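Local coordinates for uncharacterized protein (Pyrococcus horikoshii, PDB 2CYJ), which is of unknown function but belongs to the DUF498 (Mth938-like) family and folds as a small alpha/beta protein, at residues A[8-11]-A[16-19]; A[23-26]-A[30-33]. All coordinates share one frame; numbering follows the deposited sequence.

How the contacts relate
Two antiparallel beta hairpins follow one another along the chain. Contact 1 pairs residues 8-11 with 16-19 in a small three-stranded antiparallel sheet at the surface, about 14 Å from the centre of the chain; contact 2 pairs 23-26 with 30-33 at one margin of the five-stranded mixed sheet, about 8 Å from that centre. Their own centres lie about 13 Å apart. Strand 16-18 leads on to strand 22-24, and the hairpins touch where Phe18 CZ meets Ile30 CG2 at 3.9 Å. Ile13, from the strand that also carries contact 1, packs on Ile24 and Ile30, so an apolar layer joins the two sheets.

Contact 1. Residues A[8-11]-A[16-19]; sequences FGLV and KEFD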
loop_
_atom_site.group_PDB
_atom_site.type_symbol
_atom_site.label_atom_id
_atom_site.label_comp_id
_atom_site.label_asym_id
_atom_site.label_seq_id
_atom_site.Cartn_x
_atom_site.Cartn_y
_atom_site.Cartn_z
ATOM N N PHE A 8 -4.956 14.519 -0.160
ATOM C CA PHE A 8 -3.658 14.518 -0.806
ATOM C C PHE A 8 -2.568 14.830 0.217
ATOM O O PHE A 8 -2.627 15.852 0.904
ATOM C CB PHE A 8 -3.653 15.551 -1.941
ATOM C CG PHE A 8 -2.393 15.552 -2.755
ATOM C CD1 PHE A 8 -1.318 16.362 -2.406
ATOM C CD2 PHE A 8 -2.277 14.729 -3.868
ATOM C CE1 PHE A 8 -0.141 16.348 -3.158
ATOM C CE2 PHE A 8 -1.107 14.706 -4.627
ATOM C CZ PHE A 8 -0.037 15.519 -4.271
ATOM N N GLY A 9 -1.591 13.927 0.318
ATOM C CA GLY A 9 -0.470 14.094 1.228
ATOM C C GLY A 9 -0.699 13.817 2.702
ATOM O O GLY A 9 0.236 13.931 3.496
ATOM N N LEU A 10 -1.909 13.417 3.081
ATOM C CA LEU A 10 -2.180 13.207 4.495
ATOM C C LEU A 10 -3.347 12.279 4.776
ATOM O O LEU A 10 -4.470 12.532 4.334
ATOM C CB LEU A 10 -2.468 14.565 5.152
ATOM C CG LEU A 10 -2.564 14.615 6.680
ATOM C CD1 LEU A 10 -1.165 14.493 7.288
ATOM C CD2 LEU A 10 -3.212 15.921 7.115
ATOM N N VAL A 11 -3.083 11.202 5.508
ATOM C CA VAL A 11 -4.156 10.294 5.884
ATOM C C VAL A 11 -4.161 10.127 7.400
ATOM O O VAL A 11 -3.102 10.119 8.031
ATOM C CB VAL A 11 -4.025 8.906 5.205
ATOM C CG1 VAL A 11 -4.100 9.074 3.688
ATOM C CG2 VAL A 11 -2.739 8.217 5.633
ATOM N N LYS A 16 -4.008 8.574 14.076
ATOM C CA LYS A 16 -2.708 9.192 13.852
ATOM C C LYS A 16 -2.604 9.782 12.452
ATOM O O LYS A 16 -3.125 9.216 11.501
ATOM C CB LYS A 16 -1.606 8.152 14.061
ATOM C CG LYS A 16 -1.503 7.654 15.503
ATOM C CD LYS A 16 -0.498 6.516 15.662
ATOM C CE LYS A 16 -0.975 5.250 14.963
ATOM N NZ LYS A 16 0.010 4.133 15.070
ATOM N N GLU A 17 -1.943 10.931 12.332
ATOM C CA GLU A 17 -1.765 11.593 11.039
ATOM C C GLU A 17 -0.479 11.147 10.369
ATOM O O GLU A 17 0.595 11.246 10.949
ATOM C CB GLU A 17 -1.694 13.111 11.212
ATOM C CG GLU A 17 -2.933 13.740 11.791
ATOM C CD GLU A 17 -4.029 13.881 10.773
ATOM O OE1 GLU A 17 -5.066 14.494 11.109
ATOM O OE2 GLU A 17 -3.856 13.384 9.640
ATOM N N PHE A 18 -0.596 10.653 9.140
ATOM C CA PHE A 18 0.561 10.212 8.367
ATOM C C PHE A 18 0.696 11.120 7.151
ATOM O O PHE A 18 -0.177 11.112 6.277
ATOM C CB PHE A 18 0.361 8.763 7.914
ATOM C CG PHE A 18 0.241 7.791 9.055
ATOM C CD1 PHE A 18 1.375 7.284 9.675
ATOM C CD2 PHE A 18 -1.007 7.401 9.513
ATOM C CE1 PHE A 18 1.266 6.399 10.737
ATOM C CE2 PHE A 18 -1.131 6.518 10.575
ATOM C CZ PHE A 18 0.005 6.016 11.190
ATOM N N ASP A 19 1.776 11.907 7.094
ATOM C CA ASP A 19 2.000 12.821 5.972
ATOM C C ASP A 19 2.955 12.211 4.956
ATOM O O ASP A 19 3.663 12.919 4.226
ATOM C CB ASP A 19 2.564 14.164 6.466
ATOM C CG ASP A 19 4.023 14.080 6.900
ATOM O OD1 ASP A 19 4.665 15.147 6.971
ATOM O OD2 ASP A 19 4.538 12.976 7.181
#
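Gly9 meets Asp19 through its carbonyl: Gly9 O lies 3.2 Å from Asp19 CA, a CA-H...O contact just beyond the regular pairing of the strands. Its positive phi of 77° suits a residue without a side chain, and its backbone also bonds to Val116. At Leu10 the link is made on two levels. Leu10 CA makes a CA-H...O contact with Phe18 O at 3.4 Å, while the branched end of the side chain gathers round one carboxylate oxygen, Glu17 OE2. Leu10 CG comes within 3.5 Å of Glu17 OE2; the bend of the glutamate at chi2 (-78°) folds its acid group back across the strands, where it meets the C-H groups of the leucine. Glu17 also touches Lys12.

The motif is a beta hairpin of strands 10-13 and 16-18, and Val11 forms its hydrogen-bonded antiparallel pair with Phe18. Val11 N donates to Phe18 O at 3.0 Å, and Phe18 N reaches Val11 O at 2.8 Å. Beta-branched valine favours such an extended backbone. Its CG2 rests 3.9 Å from Phe18 CB, and the buried valine also packs on Val116. Val11 O has a second neighbour in the aromatic ring, lying near the ring plane at its edge. Phe18 is suited to this face because its broad ring extends the apolar surface, touching Ile13 as well.

Contact 2. Residues A[23-26]-A[30-33]; sequences VIYP and IERR
Tyr25 brings the CE2 corner of its ring alongside Glu31, the two side chains crossing obliquely, with Tyr25 CE2 3.8 Å from Glu31 CG and the ring and carboxylate planes 43° apart. The glutamate's methylenes thus provide the apolar part of the overlap, and the carboxylate stays alongside the same corner, Glu31 OE2 lying 3.9 Å from Tyr25 CE2. A glutamate suits this exposed position, since its methylenes can pack on the ring below a charged end. Val23 CG1 sits over one face of the same ring, 3.6 Å above its plane and offset toward the rim. The torsion that sets Val23 CG1 anti to the backbone N (chi1 176°) places CG2 against the chain just past strand 30-32, 4.0 Å from Arg33 CA.

These residues belong to the beta hairpin of strands 22-24 and 30-32, the latter an outermost strand of the mixed sheet. Val23 and Glu31 form its hydrogen-bonded antiparallel pair: Val23 N reaches Glu31 O at 2.8 Å, and Glu31 N returns a bond to Val23 O at 3.0 Å. Next comes the non-hydrogen-bonded pair Ile24 and Ile30, on the opposite face from Val23 and Glu31. Here Ile24 CG1 and Ile30 CG1 meet at 4.2 Å; both isoleucines suit an extended strand. Arg33 carries its extended side chain away from the hairpin partner, among Ile113 and His115, where salt bridges to Asp21 and Glu52 and a hydrogen bond to Ser45 O hold its guanidinium.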
loop_
_atom_site.group_PDB
_atom_site.type_symbol
_atom_site.label_atom_id
_atom_site.label_comp_id
_atom_site.label_asym_id
_atom_site.label_seq_id
_atom_site.Cartn_x
_atom_site.Cartn_y
_atom_site.Cartn_z
ATOM N N VAL A 23 2.534 1.385 5.030
ATOM C CA VAL A 23 2.228 -0.010 4.783
ATOM C C VAL A 23 1.384 -0.462 5.977
ATOM O O VAL A 23 1.761 -0.253 7.132
ATOM C CB VAL A 23 3.509 -0.873 4.695
ATOM C CG1 VAL A 23 3.149 -2.344 4.523
ATOM C CG2 VAL A 23 4.355 -0.407 3.527
ATOM N N ILE A 24 0.215 -1.023 5.694
ATOM C CA ILE A 24 -0.667 -1.520 6.737
ATOM C C ILE A 24 -0.662 -3.039 6.590
ATOM O O ILE A 24 -1.078 -3.577 5.556
ATOM C CB ILE A 24 -2.109 -0.997 6.572
ATOM C CG1 ILE A 24 -2.112 0.537 6.590
ATOM C CG2 ILE A 24 -2.989 -1.554 7.683
ATOM C CD1 ILE A 24 -3.421 1.166 6.111
ATOM N N TYR A 25 -0.151 -3.720 7.608
ATOM C CA TYR A 25 -0.087 -5.175 7.611
ATOM C C TYR A 25 -1.428 -5.791 7.990
ATOM O O TYR A 25 -2.276 -5.132 8.581
ATOM C CB TYR A 25 1.011 -5.617 8.578
ATOM C CG TYR A 25 2.375 -5.250 8.054
ATOM C CD1 TYR A 25 3.028 -6.087 7.153
ATOM C CD2 TYR A 25 2.973 -4.028 8.376
ATOM C CE1 TYR A 25 4.231 -5.729 6.577
ATOM C CE2 TYR A 25 4.196 -3.654 7.793
ATOM C CZ TYR A 25 4.810 -4.521 6.892
ATOM O OH TYR A 25 6.003 -4.194 6.287
ATOM N N PRO A 26 -1.644 -7.073 7.642
ATOM C CA PRO A 26 -2.898 -7.772 7.952
ATOM C C PRO A 26 -3.351 -7.651 9.402
ATOM O O PRO A 26 -4.553 -7.612 9.675
ATOM C CB PRO A 26 -2.590 -9.221 7.573
ATOM C CG PRO A 26 -1.667 -9.064 6.424
ATOM C CD PRO A 26 -0.751 -7.932 6.843
ATOM N N ILE A 30 1.127 -0.740 11.488
ATOM C CA ILE A 30 1.417 0.249 10.456
ATOM C C ILE A 30 2.890 0.638 10.492
ATOM O O ILE A 30 3.453 0.874 11.564
ATOM C CB ILE A 30 0.575 1.532 10.650
ATOM C CG1 ILE A 30 -0.917 1.195 10.612
ATOM C CG2 ILE A 30 0.919 2.550 9.564
ATOM C CD1 ILE A 30 -1.812 2.383 10.911
ATOM N N GLU A 31 3.516 0.685 9.320
ATOM C CA GLU A 31 4.915 1.088 9.206
ATOM C C GLU A 31 5.051 2.072 8.058
ATOM O O GLU A 31 4.190 2.152 7.178
ATOM C CB GLU A 31 5.827 -0.095 8.887
ATOM C CG GLU A 31 6.048 -1.099 9.994
ATOM C CD GLU A 31 7.290 -1.929 9.729
ATOM O OE1 GLU A 31 8.249 -1.377 9.150
ATOM O OE2 GLU A 31 7.322 -3.118 10.106
ATOM N N ARG A 32 6.147 2.818 8.049
ATOM C CA ARG A 32 6.366 3.752 6.964
ATOM C C ARG A 32 6.733 2.943 5.715
ATOM O O ARG A 32 7.325 1.863 5.804
ATOM C CB ARG A 32 7.501 4.726 7.309
ATOM C CG ARG A 32 8.871 4.084 7.433
ATOM C CD ARG A 32 9.969 5.140 7.588
ATOM N NE ARG A 32 10.179 5.889 6.354
ATOM C CZ ARG A 32 10.947 5.482 5.346
ATOM N NH1 ARG A 32 11.601 4.326 5.411
ATOM N NH2 ARG A 32 11.053 6.232 4.260
ATOM N N ARG A 33 6.348 3.448 4.553
ATOM C CA ARG A 33 6.695 2.776 3.318
ATOM C C ARG A 33 8.160 3.101 3.011
ATOM O O ARG A 33 8.563 4.272 3.061
ATOM C CB ARG A 33 5.815 3.271 2.165
ATOM C CG ARG A 33 6.163 2.622 0.840
ATOM C CD ARG A 33 5.544 3.315 -0.360
ATOM N NE ARG A 33 6.228 2.839 -1.561
ATOM C CZ ARG A 33 6.295 3.493 -2.714
ATOM N NH1 ARG A 33 5.706 4.673 -2.862
ATOM N NH2 ARG A 33 7.003 2.979 -3.707
#